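Local coordinates for general secretion pathway protein C (Vibrio cholerae, PDB 2I6V) that is a type II secretion system component, here its probably periplasmic PDZ domain, and is probably required to export cholera toxin through the outer membrane, at residues N55-N58 and T59-Q62. Numbering follows the deposited sequence.
Sequences NVMN and TLFQ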
ATOM      1  N   ASN A  55      -5.947  13.403  -3.636  1.00  9.17           N
ATOM      2  CA  ASN A  55      -7.395  13.597  -3.555  1.00  9.91           C
ATOM      3  C   ASN A  55      -8.156  12.308  -3.836  1.00  8.91           C
ATOM      4  O   ASN A  55      -9.156  12.007  -3.183  1.00 10.31           O
ATOM      5  CB  ASN A  55      -7.809  14.729  -4.492  1.00  9.28           C
ATOM      6  CG  ASN A  55      -7.090  16.006  -4.156  1.00  9.75           C
ATOM      7  OD1 ASN A  55      -7.087  16.427  -2.991  1.00 11.33           O
ATOM      8  ND2 ASN A  55      -6.438  16.609  -5.143  1.00 10.87           N
ATOM      9  N   VAL A  56      -7.655  11.538  -4.800  1.00  7.85           N
ATOM     10  CA  VAL A  56      -8.201  10.220  -5.099  1.00  9.00           C
ATOM     11  C   VAL A  56      -8.080   9.336  -3.865  1.00  8.82           C
ATOM     12  O   VAL A  56      -9.031   8.675  -3.468  1.00 10.35           O
ATOM     13  CB  VAL A  56      -7.478   9.586  -6.285  1.00  9.89           C
ATOM     14  CG1 VAL A  56      -7.987   8.168  -6.529  1.00 10.90           C
ATOM     15  CG2 VAL A  56      -7.677  10.449  -7.543  1.00 11.58           C
ATOM     16  N   MET A  57      -6.898   9.333  -3.255  1.00  9.83           N
ATOM     17  CA  MET A  57      -6.691   8.558  -2.028  1.00  9.86           C
ATOM     18  C   MET A  57      -7.624   8.998  -0.892  1.00 10.46           C
ATOM     19  O   MET A  57      -8.251   8.168  -0.234  1.00 12.65           O
ATOM     20  CB  MET A  57      -5.218   8.599  -1.616  1.00  9.36           C
ATOM     21  CG  MET A  57      -4.328   7.830  -2.574  1.00 10.90           C
ATOM     22  SD  MET A  57      -4.744   6.062  -2.621  1.00 13.42           S
ATOM     23  CE  MET A  57      -5.679   5.951  -4.140  1.00 15.45           C
ATOM     24  N   ASN A  58      -7.753  10.300  -0.670  1.00 10.37           N
ATOM     25  CA  ASN A  58      -8.707  10.787   0.320  1.00 10.57           C
ATOM     26  C   ASN A  58     -10.110  10.209   0.112  1.00 12.83           C
ATOM     27  O   ASN A  58     -10.750   9.725   1.046  1.00 13.83           O
ATOM     28  CB  ASN A  58      -8.766  12.308   0.307  1.00 12.23           C
ATOM     29  CG  ASN A  58      -9.644  12.852   1.404  1.00 16.61           C
ATOM     30  OD1 ASN A  58      -9.437  12.556   2.585  1.00 23.16           O
ATOM     31  ND2 ASN A  58     -10.642  13.639   1.027  1.00 20.31           N
ATOM     32  N   THR A  59     -10.568  10.233  -1.133  1.00 11.15           N
ATOM     33  CA  THR A  59     -11.901   9.741  -1.437  1.00 12.29           C
ATOM     34  C   THR A  59     -11.992   8.247  -1.145  1.00 12.98           C
ATOM     35  O   THR A  59     -12.963   7.784  -0.541  1.00 12.96           O
ATOM     36  CB  THR A  59     -12.264  10.034  -2.885  1.00 13.28           C
ATOM     37  OG1 THR A  59     -12.399  11.447  -3.046  1.00 14.23           O
ATOM     38  CG2 THR A  59     -13.579   9.366  -3.260  1.00 12.75           C
ATOM     39  N   LEU A  60     -10.976   7.498  -1.562  1.00 11.61           N
ATOM     40  CA  LEU A  60     -10.957   6.055  -1.305  1.00 13.65           C
ATOM     41  C   LEU A  60     -11.005   5.776   0.200  1.00 14.98           C
ATOM     42  O   LEU A  60     -11.782   4.935   0.670  1.00 16.21           O
ATOM     43  CB  LEU A  60      -9.727   5.405  -1.939  1.00 14.31           C
ATOM     44  CG  LEU A  60      -9.628   3.880  -1.901  1.00 14.74           C
ATOM     45  CD1 LEU A  60     -10.796   3.231  -2.649  1.00 17.88           C
ATOM     46  CD2 LEU A  60      -8.302   3.443  -2.497  1.00 17.13           C
ATOM     47  N   PHE A  61     -10.203   6.510   0.966  1.00 13.76           N
ATOM     48  CA  PHE A  61     -10.166   6.301   2.422  1.00 17.15           C
ATOM     49  C   PHE A  61     -11.482   6.621   3.132  1.00 18.30           C
ATOM     50  O   PHE A  61     -11.820   5.984   4.139  1.00 20.53           O
ATOM     51  CB  PHE A  61      -9.011   7.081   3.047  1.00 16.42           C
ATOM     52  CG  PHE A  61      -7.661   6.631   2.575  1.00 16.39           C
ATOM     53  CD1 PHE A  61      -7.391   5.293   2.394  1.00 18.56           C
ATOM     54  CD2 PHE A  61      -6.662   7.550   2.309  1.00 17.72           C
ATOM     55  CE1 PHE A  61      -6.148   4.873   1.957  1.00 21.51           C
ATOM     56  CE2 PHE A  61      -5.417   7.138   1.878  1.00 18.20           C
ATOM     57  CZ  PHE A  61      -5.161   5.793   1.702  1.00 17.88           C
ATOM     58  N   GLN A  62     -12.230   7.589   2.610  1.00 17.45           N
ATOM     59  CA  GLN A  62     -13.544   7.918   3.168  1.00 21.32           C
ATOM     60  C   GLN A  62     -14.522   6.749   3.046  1.00 21.95           C
ATOM     61  O   GLN A  62     -15.525   6.698   3.755  1.00 23.88           O
ATOM     62  CB  GLN A  62     -14.134   9.152   2.483  1.00 22.22           C
ATOM     63  CG  GLN A  62     -13.423  10.450   2.818  1.00 24.55           C
ATOM     64  CD  GLN A  62     -14.043  11.645   2.113  1.00 28.04           C
ATOM     65  OE1 GLN A  62     -13.674  12.792   2.375  1.00 36.56           O
ATOM     66  NE2 GLN A  62     -14.987  11.381   1.209  1.00 28.36           N
TER
HETATM   67  O   HOH W   1     -12.758  15.142   2.216  1.00 46.03           O
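Met57 and Phe61, one turn apart on the helix 54-62, form a Met-aromatic pair that illustrates how i to i+4 spacing brings a flexible thioether up to a ring. The sulfur SD of Met57 lies 5.0 Å from the centroid of the Phe61 ring, obliquely at 38° from the ring normal, while Met57 CB meets ring atom CE2 of Phe61 at 3.8 Å. Bends at chi2 and chi3 turn the methionine chain so that its terminal methyl CE reaches Leu60 CD2, 4.0 Å away; these two side chains run alongside each other and point the same way. The backbone bond from Phe61 N to Met57 O, 2.8 Å, links the same two residues that share the sulfur-ring contact.

A polar pair lies on another side of the helix. Asn58 and the extended Gln62 present amide planes 72° apart, and one water joins them, accepting from Asn58 ND2 at 2.9 Å and donating to Gln62 OE1. Nearby, Thr59 OG1 adds a weak bond to Asn55 O, a carbonyl already accepting from Thr59 N.

Met57 is the buried residue of the group. Val56 and Met57 rest on Leu49 of strand 49-50, Met57 also touches Leu51, and Leu60 and Phe61 pack on Leu46 of strand 42-46, joining one side of the helix to the antiparallel sheet of this PDZ domain, while Asn58 and Gln62 lie on the surface.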